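Local coordinates for glutathione S-transferase (Sphingobium chungbukense, PDB 6M1T), which binds glutathione and, as a beta-class glutathione S-transferase, probably transfers it to other compounds in detoxification, at residues Lys2-Pro7 with Asp41-Val46; Ile16-Arg19 with Ala24-Ala27; Leu18-Ala23 with Ala186-Val191; Glu61-Thr64 with Ala68-Leu71; Lys107-Leu112 with Leu162-His167. All coordinates share one frame; numbering follows the deposited sequence.

Interaction 1: Lys2-Pro7 with Asp41-Val46; sequences KLFISP and DDFLTV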
# COMPACT_ATOMS: atom_id res chain seq x y z
N LYS A 2 -21.00 8.24 -2.19
CA LYS A 2 -21.09 7.31 -3.34
C LYS A 2 -19.81 6.50 -3.35
O LYS A 2 -18.70 7.09 -3.41
CB LYS A 2 -21.20 8.03 -4.69
CG LYS A 2 -22.44 8.87 -4.95
CD LYS A 2 -22.55 9.23 -6.42
CE LYS A 2 -23.13 10.61 -6.65
NZ LYS A 2 -22.07 11.64 -6.50
N LEU A 3 -19.95 5.19 -3.34
CA LEU A 3 -18.85 4.26 -3.63
C LEU A 3 -18.92 3.78 -5.09
O LEU A 3 -19.96 3.27 -5.49
CB LEU A 3 -18.95 3.07 -2.68
CG LEU A 3 -17.82 2.08 -2.85
CD1 LEU A 3 -16.48 2.66 -2.37
CD2 LEU A 3 -18.16 0.78 -2.12
N PHE A 4 -17.81 3.92 -5.83
CA PHE A 4 -17.67 3.49 -7.22
C PHE A 4 -17.06 2.11 -7.22
O PHE A 4 -15.99 1.94 -6.61
CB PHE A 4 -16.84 4.49 -8.04
CG PHE A 4 -17.55 5.80 -8.18
CD1 PHE A 4 -17.52 6.74 -7.15
CD2 PHE A 4 -18.33 6.07 -9.29
CE1 PHE A 4 -18.20 7.94 -7.27
CE2 PHE A 4 -19.01 7.27 -9.41
CZ PHE A 4 -18.95 8.20 -8.40
N ILE A 5 -17.78 1.17 -7.82
CA ILE A 5 -17.46 -0.27 -7.80
C ILE A 5 -17.40 -0.85 -9.21
O ILE A 5 -18.00 -0.32 -10.15
CB ILE A 5 -18.48 -1.04 -6.94
CG1 ILE A 5 -19.89 -1.10 -7.53
CG2 ILE A 5 -18.48 -0.49 -5.53
CD1 ILE A 5 -20.72 -2.25 -6.95
N SER A 6 -16.79 -2.03 -9.25
CA SER A 6 -16.97 -3.04 -10.32
C SER A 6 -17.19 -4.39 -9.63
O SER A 6 -16.41 -4.77 -8.76
CB SER A 6 -15.77 -3.01 -11.24
OG SER A 6 -15.97 -3.96 -12.27
N PRO A 7 -18.28 -5.13 -9.92
CA PRO A 7 -18.61 -6.32 -9.11
C PRO A 7 -17.45 -7.29 -9.00
O PRO A 7 -16.86 -7.67 -10.02
CB PRO A 7 -19.78 -6.96 -9.85
CG PRO A 7 -20.40 -5.80 -10.58
CD PRO A 7 -19.24 -4.91 -11.01
N ASP A 41 -21.63 9.29 -16.82
CA ASP A 41 -20.56 10.23 -16.42
C ASP A 41 -19.21 9.61 -16.82
O ASP A 41 -19.09 8.38 -16.76
CB ASP A 41 -20.61 10.51 -14.92
CG ASP A 41 -21.92 11.12 -14.46
OD1 ASP A 41 -22.88 10.36 -14.24
OD2 ASP A 41 -21.98 12.35 -14.35
N ASP A 42 -18.23 10.43 -17.21
CA ASP A 42 -16.83 9.98 -17.44
C ASP A 42 -16.21 9.72 -16.06
O ASP A 42 -16.10 10.68 -15.26
CB ASP A 42 -16.03 11.01 -18.24
CG ASP A 42 -14.56 10.68 -18.47
OD1 ASP A 42 -14.12 9.55 -18.12
OD2 ASP A 42 -13.85 11.56 -19.01
N PHE A 43 -15.87 8.48 -15.75
CA PHE A 43 -15.34 8.11 -14.41
C PHE A 43 -14.00 8.80 -14.16
O PHE A 43 -13.66 8.97 -12.98
CB PHE A 43 -15.10 6.60 -14.31
CG PHE A 43 -14.65 6.16 -12.95
CD1 PHE A 43 -15.32 6.58 -11.81
CD2 PHE A 43 -13.55 5.32 -12.80
CE1 PHE A 43 -14.94 6.12 -10.56
CE2 PHE A 43 -13.12 4.91 -11.54
CZ PHE A 43 -13.84 5.31 -10.43
N LEU A 44 -13.24 9.17 -15.20
CA LEU A 44 -11.90 9.83 -15.04
C LEU A 44 -12.06 11.19 -14.38
O LEU A 44 -11.06 11.67 -13.83
CB LEU A 44 -11.16 9.98 -16.38
CG LEU A 44 -10.87 8.69 -17.14
CD1 LEU A 44 -10.04 8.96 -18.38
CD2 LEU A 44 -10.17 7.66 -16.25
N THR A 45 -13.26 11.78 -14.42
CA THR A 45 -13.62 13.00 -13.65
C THR A 45 -13.60 12.75 -12.15
O THR A 45 -13.37 13.70 -11.42
CB THR A 45 -15.04 13.50 -14.00
OG1 THR A 45 -14.97 13.71 -15.41
CG2 THR A 45 -15.42 14.75 -13.24
N VAL A 46 -13.85 11.51 -11.71
CA VAL A 46 -13.97 11.13 -10.27
C VAL A 46 -12.62 10.60 -9.82
O VAL A 46 -12.11 11.07 -8.79
CB VAL A 46 -15.11 10.10 -10.10
CG1 VAL A 46 -15.25 9.62 -8.66
CG2 VAL A 46 -16.43 10.66 -10.61

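Interaction 2: Ile16-Arg19 with Ala24-Ala27; sequences IALR and AFDA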
# COMPACT_ATOMS: atom_id res chain seq x y z
N ILE A 16 -18.49 -3.91 1.49
CA ILE A 16 -18.77 -4.68 2.75
C ILE A 16 -18.64 -3.76 3.98
O ILE A 16 -19.50 -3.80 4.85
CB ILE A 16 -17.87 -5.92 2.83
CG1 ILE A 16 -18.27 -6.93 1.76
CG2 ILE A 16 -17.89 -6.51 4.24
CD1 ILE A 16 -17.25 -8.00 1.46
N ALA A 17 -17.59 -2.95 4.05
CA ALA A 17 -17.28 -2.07 5.21
C ALA A 17 -18.42 -1.07 5.46
O ALA A 17 -18.77 -0.83 6.63
CB ALA A 17 -15.94 -1.36 5.00
N LEU A 18 -18.94 -0.43 4.42
CA LEU A 18 -20.08 0.50 4.56
C LEU A 18 -21.31 -0.24 5.09
O LEU A 18 -22.06 0.39 5.88
CB LEU A 18 -20.36 1.17 3.21
CG LEU A 18 -19.30 2.19 2.79
CD1 LEU A 18 -19.40 2.48 1.31
CD2 LEU A 18 -19.44 3.46 3.60
N ARG A 19 -21.54 -1.47 4.64
CA ARG A 19 -22.63 -2.34 5.17
C ARG A 19 -22.36 -2.65 6.66
O ARG A 19 -23.33 -2.69 7.42
CB ARG A 19 -22.81 -3.61 4.36
CG ARG A 19 -23.40 -3.31 2.98
CD ARG A 19 -23.73 -4.52 2.14
NE ARG A 19 -24.14 -4.03 0.82
CZ ARG A 19 -25.38 -3.76 0.44
NH1 ARG A 19 -26.40 -3.99 1.25
NH2 ARG A 19 -25.58 -3.26 -0.76
N ALA A 24 -25.06 5.70 5.20
CA ALA A 24 -25.88 6.00 4.01
C ALA A 24 -24.92 6.03 2.83
O ALA A 24 -23.87 6.74 2.90
CB ALA A 24 -26.61 7.33 4.19
N PHE A 25 -25.21 5.28 1.77
CA PHE A 25 -24.34 5.31 0.57
C PHE A 25 -25.09 4.79 -0.66
O PHE A 25 -26.08 4.03 -0.57
CB PHE A 25 -23.04 4.53 0.85
CG PHE A 25 -23.19 3.03 0.80
CD1 PHE A 25 -23.67 2.34 1.89
CD2 PHE A 25 -22.86 2.31 -0.35
CE1 PHE A 25 -23.82 0.96 1.85
CE2 PHE A 25 -22.96 0.92 -0.37
CZ PHE A 25 -23.49 0.25 0.71
N ASP A 26 -24.58 5.23 -1.80
CA ASP A 26 -24.97 4.70 -3.12
C ASP A 26 -23.79 3.84 -3.57
O ASP A 26 -22.65 4.28 -3.37
CB ASP A 26 -25.27 5.81 -4.12
CG ASP A 26 -26.36 6.75 -3.66
OD1 ASP A 26 -27.33 6.24 -3.07
OD2 ASP A 26 -26.25 7.95 -3.94
N ALA A 27 -24.05 2.69 -4.14
CA ALA A 27 -23.04 1.87 -4.83
C ALA A 27 -23.25 2.10 -6.33
O ALA A 27 -24.31 1.72 -6.81
CB ALA A 27 -23.18 0.42 -4.47

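Interaction 3: Leu18-Ala23 with Ala186-Val191; sequences LRETGA and AQRPSV. With SO4 (sulfate ion), chain E.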
# COMPACT_ATOMS: atom_id res chain seq x y z
N LEU A 18 -18.94 -0.43 4.42
CA LEU A 18 -20.08 0.50 4.56
C LEU A 18 -21.31 -0.24 5.09
O LEU A 18 -22.06 0.39 5.88
CB LEU A 18 -20.36 1.17 3.21
CG LEU A 18 -19.30 2.19 2.79
CD1 LEU A 18 -19.40 2.48 1.31
CD2 LEU A 18 -19.44 3.46 3.60
N ARG A 19 -21.54 -1.47 4.64
CA ARG A 19 -22.63 -2.34 5.17
C ARG A 19 -22.36 -2.65 6.66
O ARG A 19 -23.33 -2.69 7.42
CB ARG A 19 -22.81 -3.61 4.36
CG ARG A 19 -23.40 -3.31 2.98
CD ARG A 19 -23.73 -4.52 2.14
NE ARG A 19 -24.14 -4.03 0.82
CZ ARG A 19 -25.38 -3.76 0.44
NH1 ARG A 19 -26.40 -3.99 1.25
NH2 ARG A 19 -25.58 -3.26 -0.76
N GLU A 20 -21.10 -2.84 7.05
CA GLU A 20 -20.69 -3.13 8.45
C GLU A 20 -20.90 -1.89 9.34
O GLU A 20 -21.14 -2.07 10.57
CB GLU A 20 -19.27 -3.68 8.51
CG GLU A 20 -19.16 -5.13 8.08
CD GLU A 20 -19.56 -6.19 9.13
OE1 GLU A 20 -19.62 -5.87 10.34
OE2 GLU A 20 -19.77 -7.33 8.74
N THR A 21 -20.82 -0.68 8.81
CA THR A 21 -20.98 0.55 9.62
C THR A 21 -22.41 1.12 9.57
O THR A 21 -22.72 1.98 10.42
CB THR A 21 -19.94 1.61 9.22
OG1 THR A 21 -20.24 2.04 7.90
CG2 THR A 21 -18.52 1.10 9.35
N GLY A 22 -23.22 0.74 8.59
CA GLY A 22 -24.59 1.27 8.44
C GLY A 22 -24.60 2.66 7.83
O GLY A 22 -25.59 3.35 7.97
N ALA A 23 -23.54 3.09 7.17
CA ALA A 23 -23.46 4.43 6.55
C ALA A 23 -24.49 4.51 5.41
O ALA A 23 -24.76 3.49 4.78
CB ALA A 23 -22.06 4.70 6.05
N ALA A 186 -18.07 -15.07 5.54
CA ALA A 186 -19.16 -15.12 4.56
C ALA A 186 -20.53 -15.24 5.27
O ALA A 186 -21.53 -14.90 4.64
CB ALA A 186 -18.91 -16.24 3.57
N GLN A 187 -20.58 -15.66 6.53
CA GLN A 187 -21.85 -15.80 7.27
C GLN A 187 -22.27 -14.43 7.80
O GLN A 187 -23.40 -14.31 8.25
CB GLN A 187 -21.71 -16.82 8.40
CG GLN A 187 -21.20 -18.18 7.91
CD GLN A 187 -21.50 -19.27 8.91
OE1 GLN A 187 -20.96 -19.30 10.01
NE2 GLN A 187 -22.38 -20.18 8.52
N ARG A 188 -21.39 -13.43 7.77
CA ARG A 188 -21.77 -12.09 8.28
C ARG A 188 -22.84 -11.55 7.34
O ARG A 188 -22.72 -11.72 6.13
CB ARG A 188 -20.57 -11.17 8.41
CG ARG A 188 -19.53 -11.69 9.37
CD ARG A 188 -18.36 -10.74 9.47
NE ARG A 188 -18.76 -9.49 10.10
CZ ARG A 188 -18.64 -9.24 11.40
NH1 ARG A 188 -18.11 -10.13 12.22
NH2 ARG A 188 -19.03 -8.08 11.88
N PRO A 189 -23.94 -11.01 7.89
CA PRO A 189 -25.02 -10.41 7.10
C PRO A 189 -24.55 -9.34 6.09
O PRO A 189 -24.99 -9.36 4.95
CB PRO A 189 -25.94 -9.78 8.16
CG PRO A 189 -25.66 -10.53 9.44
CD PRO A 189 -24.24 -11.04 9.33
N SER A 190 -23.68 -8.43 6.53
CA SER A 190 -23.04 -7.39 5.66
C SER A 190 -22.43 -8.06 4.43
O SER A 190 -22.54 -7.54 3.35
CB SER A 190 -21.96 -6.68 6.41
OG SER A 190 -20.83 -7.56 6.52
N VAL A 191 -21.78 -9.21 4.61
CA VAL A 191 -20.99 -9.84 3.52
C VAL A 191 -21.95 -10.45 2.50
O VAL A 191 -21.82 -10.11 1.29
CB VAL A 191 -19.95 -10.81 4.12
CG1 VAL A 191 -19.17 -11.53 3.05
CG2 VAL A 191 -19.01 -10.04 5.03
S SO4 E . -17.62 -8.15 15.61
O1 SO4 E . -17.82 -9.43 14.98
O2 SO4 E . -18.74 -7.89 16.46
O3 SO4 E . -17.51 -7.11 14.61
O4 SO4 E . -16.40 -8.21 16.37
O HOH W 1 -22.40 -8.05 9.16

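Interaction 4: Glu61-Thr64 with Ala68-Leu71; sequences ETLT and AILL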
# COMPACT_ATOMS: atom_id res chain seq x y z
N GLU A 61 -15.86 15.70 -2.17
CA GLU A 61 -14.44 15.31 -2.30
C GLU A 61 -14.37 13.80 -2.55
O GLU A 61 -15.12 13.11 -1.92
CB GLU A 61 -13.68 15.63 -1.03
CG GLU A 61 -12.25 15.20 -1.14
CD GLU A 61 -11.40 15.52 0.07
OE1 GLU A 61 -11.96 15.99 1.13
OE2 GLU A 61 -10.16 15.30 -0.06
N THR A 62 -13.47 13.33 -3.43
CA THR A 62 -13.28 11.88 -3.73
C THR A 62 -11.98 11.40 -3.08
O THR A 62 -10.91 12.02 -3.32
CB THR A 62 -13.36 11.61 -5.24
OG1 THR A 62 -14.68 11.94 -5.67
CG2 THR A 62 -13.06 10.17 -5.61
N LEU A 63 -12.05 10.28 -2.37
CA LEU A 63 -10.90 9.57 -1.79
C LEU A 63 -10.61 8.31 -2.62
O LEU A 63 -11.56 7.64 -3.09
CB LEU A 63 -11.32 9.24 -0.36
CG LEU A 63 -10.25 8.97 0.68
CD1 LEU A 63 -9.28 10.16 0.80
CD2 LEU A 63 -10.95 8.71 2.01
N THR A 64 -9.33 8.02 -2.87
CA THR A 64 -8.93 6.80 -3.61
C THR A 64 -7.98 5.97 -2.74
O THR A 64 -7.49 6.51 -1.72
CB THR A 64 -8.27 7.11 -4.96
OG1 THR A 64 -7.13 7.91 -4.68
CG2 THR A 64 -9.16 7.85 -5.92
N ALA A 68 -6.82 3.90 2.49
CA ALA A 68 -7.37 5.19 2.95
C ALA A 68 -8.90 5.11 3.07
O ALA A 68 -9.45 5.59 4.06
CB ALA A 68 -6.94 6.29 2.02
N ILE A 69 -9.57 4.53 2.08
CA ILE A 69 -11.05 4.45 2.02
C ILE A 69 -11.53 3.62 3.20
O ILE A 69 -12.45 4.05 3.86
CB ILE A 69 -11.52 3.89 0.66
CG1 ILE A 69 -11.22 4.93 -0.42
CG2 ILE A 69 -13.00 3.52 0.71
CD1 ILE A 69 -11.38 4.46 -1.84
N LEU A 70 -10.91 2.47 3.40
CA LEU A 70 -11.32 1.50 4.43
C LEU A 70 -11.14 2.12 5.81
O LEU A 70 -12.08 2.03 6.64
CB LEU A 70 -10.51 0.22 4.25
CG LEU A 70 -10.95 -0.67 3.06
CD1 LEU A 70 -9.93 -1.77 2.86
CD2 LEU A 70 -12.35 -1.24 3.30
N LEU A 71 -10.01 2.77 6.06
CA LEU A 71 -9.81 3.48 7.36
C LEU A 71 -10.86 4.58 7.56
O LEU A 71 -11.41 4.67 8.67
CB LEU A 71 -8.42 4.10 7.45
CG LEU A 71 -7.40 3.49 8.41
CD1 LEU A 71 -7.98 2.59 9.50
CD2 LEU A 71 -6.33 2.76 7.62

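Interaction 5: Lys107-Leu112 with Leu162-His167; sequences KAFVPL and LGWPAH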
# COMPACT_ATOMS: atom_id res chain seq x y z
N LYS A 107 -1.08 -7.16 -5.99
CA LYS A 107 -0.24 -6.93 -7.19
C LYS A 107 0.29 -8.29 -7.68
O LYS A 107 0.41 -8.44 -8.91
CB LYS A 107 0.83 -5.85 -6.93
CG LYS A 107 0.29 -4.44 -6.64
CD LYS A 107 -0.88 -4.02 -7.52
CE LYS A 107 -1.07 -2.54 -7.74
NZ LYS A 107 -0.52 -2.12 -9.06
N ALA A 108 0.47 -9.29 -6.80
CA ALA A 108 0.80 -10.69 -7.21
C ALA A 108 -0.17 -11.21 -8.28
O ALA A 108 0.28 -11.95 -9.16
CB ALA A 108 0.81 -11.63 -6.01
N PHE A 109 -1.46 -10.85 -8.22
CA PHE A 109 -2.54 -11.39 -9.08
C PHE A 109 -2.55 -10.78 -10.49
O PHE A 109 -3.19 -11.33 -11.42
CB PHE A 109 -3.91 -11.14 -8.48
CG PHE A 109 -4.27 -12.02 -7.32
CD1 PHE A 109 -4.88 -13.26 -7.54
CD2 PHE A 109 -4.05 -11.62 -6.02
CE1 PHE A 109 -5.21 -14.06 -6.46
CE2 PHE A 109 -4.37 -12.43 -4.94
CZ PHE A 109 -4.95 -13.66 -5.17
N VAL A 110 -1.90 -9.63 -10.67
CA VAL A 110 -2.18 -8.77 -11.87
C VAL A 110 -1.89 -9.52 -13.17
O VAL A 110 -2.74 -9.50 -14.06
CB VAL A 110 -1.49 -7.40 -11.74
CG1 VAL A 110 -1.51 -6.63 -13.05
CG2 VAL A 110 -2.15 -6.61 -10.62
N PRO A 111 -0.73 -10.20 -13.37
CA PRO A 111 -0.50 -11.00 -14.58
C PRO A 111 -1.55 -12.11 -14.80
O PRO A 111 -1.92 -12.36 -15.94
CB PRO A 111 0.86 -11.68 -14.35
CG PRO A 111 1.53 -10.82 -13.28
CD PRO A 111 0.40 -10.28 -12.44
N LEU A 112 -2.03 -12.73 -13.73
CA LEU A 112 -3.06 -13.80 -13.82
C LEU A 112 -4.38 -13.23 -14.35
O LEU A 112 -5.13 -14.05 -14.92
CB LEU A 112 -3.30 -14.44 -12.45
CG LEU A 112 -2.15 -15.24 -11.85
CD1 LEU A 112 -2.53 -15.75 -10.47
CD2 LEU A 112 -1.77 -16.41 -12.73
N LEU A 162 -9.20 -13.25 -1.25
CA LEU A 162 -9.24 -14.75 -1.14
C LEU A 162 -10.35 -15.31 -2.02
O LEU A 162 -10.26 -16.48 -2.41
CB LEU A 162 -9.40 -15.15 0.33
CG LEU A 162 -8.20 -14.85 1.22
CD1 LEU A 162 -8.47 -15.34 2.64
CD2 LEU A 162 -6.94 -15.46 0.70
N GLY A 163 -11.28 -14.47 -2.48
CA GLY A 163 -12.20 -14.84 -3.56
C GLY A 163 -11.60 -14.90 -4.95
O GLY A 163 -12.32 -15.38 -5.85
N TRP A 164 -10.35 -14.44 -5.18
CA TRP A 164 -9.75 -14.35 -6.54
C TRP A 164 -9.06 -15.62 -7.03
O TRP A 164 -9.19 -15.95 -8.20
CB TRP A 164 -8.78 -13.17 -6.62
CG TRP A 164 -9.48 -11.86 -6.49
CD1 TRP A 164 -10.81 -11.58 -6.53
CD2 TRP A 164 -8.81 -10.60 -6.30
NE1 TRP A 164 -11.02 -10.23 -6.40
CE2 TRP A 164 -9.80 -9.61 -6.22
CE3 TRP A 164 -7.47 -10.28 -6.16
CZ2 TRP A 164 -9.48 -8.27 -6.03
CZ3 TRP A 164 -7.15 -8.96 -5.93
CH2 TRP A 164 -8.14 -7.97 -5.88
N PRO A 165 -8.28 -16.34 -6.21
CA PRO A 165 -7.55 -17.52 -6.70
C PRO A 165 -8.45 -18.50 -7.46
O PRO A 165 -8.00 -19.05 -8.46
CB PRO A 165 -6.98 -18.13 -5.42
CG PRO A 165 -6.84 -16.97 -4.48
CD PRO A 165 -8.00 -16.06 -4.80
N ALA A 166 -9.70 -18.67 -7.03
CA ALA A 166 -10.60 -19.70 -7.64
C ALA A 166 -10.87 -19.33 -9.09
O ALA A 166 -11.17 -20.23 -9.87
CB ALA A 166 -11.87 -19.89 -6.85
N HIS A 167 -10.72 -18.05 -9.48
CA HIS A 167 -10.98 -17.59 -10.85
C HIS A 167 -9.73 -17.62 -11.72
O HIS A 167 -9.89 -17.35 -12.90
CB HIS A 167 -11.56 -16.17 -10.85
CG HIS A 167 -12.86 -16.13 -10.15
ND1 HIS A 167 -14.04 -16.23 -10.83
CD2 HIS A 167 -13.16 -16.01 -8.84
CE1 HIS A 167 -15.03 -16.20 -9.97
NE2 HIS A 167 -14.52 -16.06 -8.74

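Interaction 1: Lys2-Pro7 with Asp41-Val46
V46 CG1 sits over one face of the F4 ring, 4.0 Å from the ring centroid and 24° off its normal, a CH-pi contact displaced toward the CE1 rim, where CG1 and CE1 are 3.7 Å apart. The F43 ring meets F4 at a slant: the two planes are 39° apart and the centroids 5.4 Å, neither a stack nor a T-shaped pair. F43 touches with one corner, its CE1 lying 3.5 Å from F4 CG and 3.6 Å from F4 CB, as the two side chains run antiparallel past one another. F43 gets there by swinging CG anti to the backbone N (chi1 -176°). An Asx turn, L44 N to D42 OD1 at 3.1 Å, shapes the backbone around F43. Were F4 an alanine, V46 CG1 would probably lose the face it rests on and a gap would open beside F43. F43 also packs close to R35 and V52, which bind glutathione. In this thioredoxin-like domain, F4 belongs to strand 2-5 and also packs on V28 and V30 of strand 26-31 and T56 of strand 54-56. The loop 41-46 thus lies against the sheet, F43 on A54 and V30, V46 on T56.

Interaction 2: Ile16-Arg19 with Ala24-Ala27
L18 and F25 carry the contact, and their side chains cross obliquely, with the aliphatic stem of the leucine laid over one face of the phenylalanine. L18 CB is 3.9 Å from the ring centroid and 19° off its normal, a CH-pi contact shifted toward CE1, which is 3.7 Å from that CB. Farther along the leucine, CD1 reaches the root of the same ring, 3.8 Å from F25 CD2, so the leucine stretches across the ring from CE1 to CD2. F25 has its CG held between the backbone N and the carbonyl carbon (chi1 77°), and this turns the ring in toward the helix. All this takes place within a beta-alpha-beta unit, strand 2-5, helix 12-21 and strand 26-31, part of the thioredoxin-like N-terminal domain; F25 stands just ahead of the last strand and leans back on the helix that precedes it. R19, one residue on from L18, comes to the ring differently: its CG is at the edge, near the ring plane, 4.2 Å from F25 CZ. Beyond that point the arginine chain runs extended, and F25 CZ lies over one face of its guanidinium. The polar end has its partner elsewhere, NH2 bonding to H15 NE2. D26, the first residue of strand 26-31, pairs through its backbone with M1 and L3, while L18 also packs on I73 of helix 66-75.

Interaction 3: Leu18-Ala23 with Ala186-Val191
E20 and R188 form a side-on salt bridge with two hydrogen bonds. R188 NE gives to E20 OE2 at 2.7 Å, nearly straight at 170°, and R188 NH2 gives to E20 OE1 at 2.8 Å. Both oxygens lie near the guanidinium plane, but the carboxylate is turned 40° against it, and NE meets OE2 from above the carboxylate plane. The glutamate reaches over by bending at chi2 (-80°). Neutral donors also reach the carboxylate: S190 OG donates to E20 OE2 over a very short 2.5 Å, and a water joins E20 OE2, 2.8 Å away, to S190 N. OE2 therefore takes three donors. A sulfate, probably from the crystallisation liquor, meets the NH1/NH2 edge of the arginine, R188 NH1 to O1 at 2.9 Å and NH2, more loosely, to O3, which would spread the positive charge between two anions. Apolar packing is small: R19 CB rests on S190 CB at 3.8 Å, while R19 NH2 turns away to H15. R188 makes a cation-pi contact with F151. The contact ties the last turn of helix 12-21, in the thioredoxin-like domain, to the start of helix 189-198, where R188 is the N-cap residue; R19 extends the packing to A193 and A197.

Interaction 4: Glu61-Thr64 with Ala68-Leu71
T64 O has two kinds of neighbour: the methyl of A68, its CB 3.8 Å away, and, by a hydrogen bond, the OG of S96 of the second subunit. One carbonyl back, L63 O meets the tip of I69, whose CD1 is 3.4 Å off, with I69 CG1 alongside at 3.8 Å. The same CD1 touches T64 CA at 3.8 Å, so the isoleucine lies along the backbone from L63 to T64. It gets there with CG1 anti to its carbonyl carbon (chi1 -69°) and a nearly extended chi2. L63 answers from the strand side: its CG is 4.3 Å from I69 CG1, and its CD2 comes 4.0 Å from A68 O. With an alanine replacing I69, the L63 and T64 backbone would probably lose this cover and a gap open toward P53 and L55, which the isoleucine also touches. The chain turns sharply from strand 62-64, an outermost strand of the sheet within this chain, into helix 66-75; E65 at the corner and N66 and P67 at the start of the helix line the glutathione pocket. Y92 of the second subunit packs on L63 and A68. Between strand and helix there is no hydrogen bond; the contact is van der Waals packing of aliphatic groups on each other and on backbone, while a backbone carbonyl, T64 O, serves the dimer.

Interaction 5: Lys107-Leu112 with Leu162-His167
F109 and W164 make a T-shaped pair in the helical C-terminal domain, the tryptophan's benzo edge pointing at the phenylalanine's face. The planes are 87° apart, with 5.2 Å between the centroid of the F109 ring and that of the six-membered ring of W164. W164 CG lies anti to the carbonyl carbon (chi1 -67°), which swings the indole to F109, and CE3 is the atom that touches, 3.7 Å from F109 CD2 and shifted toward the rim of the ring. The tryptophan stem helps too, as W164 CB lies 3.7 Å from F109 CE1. P165 follows round the phenylalanine: its CG is at the ring edge, near the plane, 3.9 Å from F109 CZ, and its CD is 3.8 Å from F109 CE1. A second shell fixes the two aromatics. F105, one turn back, meets F109 edge-to-face, and H106, which binds glutathione, does the same with W164. The indole rotation is further set by the hydrogen bond from W164 NE1 to G8 O. The nearest atoms of the W164 side chain are about 4 Å from the C10 side chain and from the bound glutathione. P165 in turn packs on I170 and M172. The loop itself is curled by a short 3-10 segment after the tryptophan, in which H167 N bonds to W164 O at 2.9 Å.

How the interactions relate
Interactions 1, 2 and 4 belong to the thioredoxin-like domain and reach one sheet, in which L3 N of interaction 1 probably bonds to D26 O of interaction 2. Interactions 2 and 3 share L18 and R19 on helix 12-21, with centres about 8 Å apart; interaction 3 joins that helix to segment 186-191 and so links the two domains. Along the chain, interaction 1 closes before 4 opens and 4 before 5, while 5 falls between the two segments of 3. Interaction 5 lies wholly in the helical domain, its centre about 23 Å from that of interaction 4. Interactions 1, 4 and 5 all come close to the glutathione site, which therefore has packing from both domains around it.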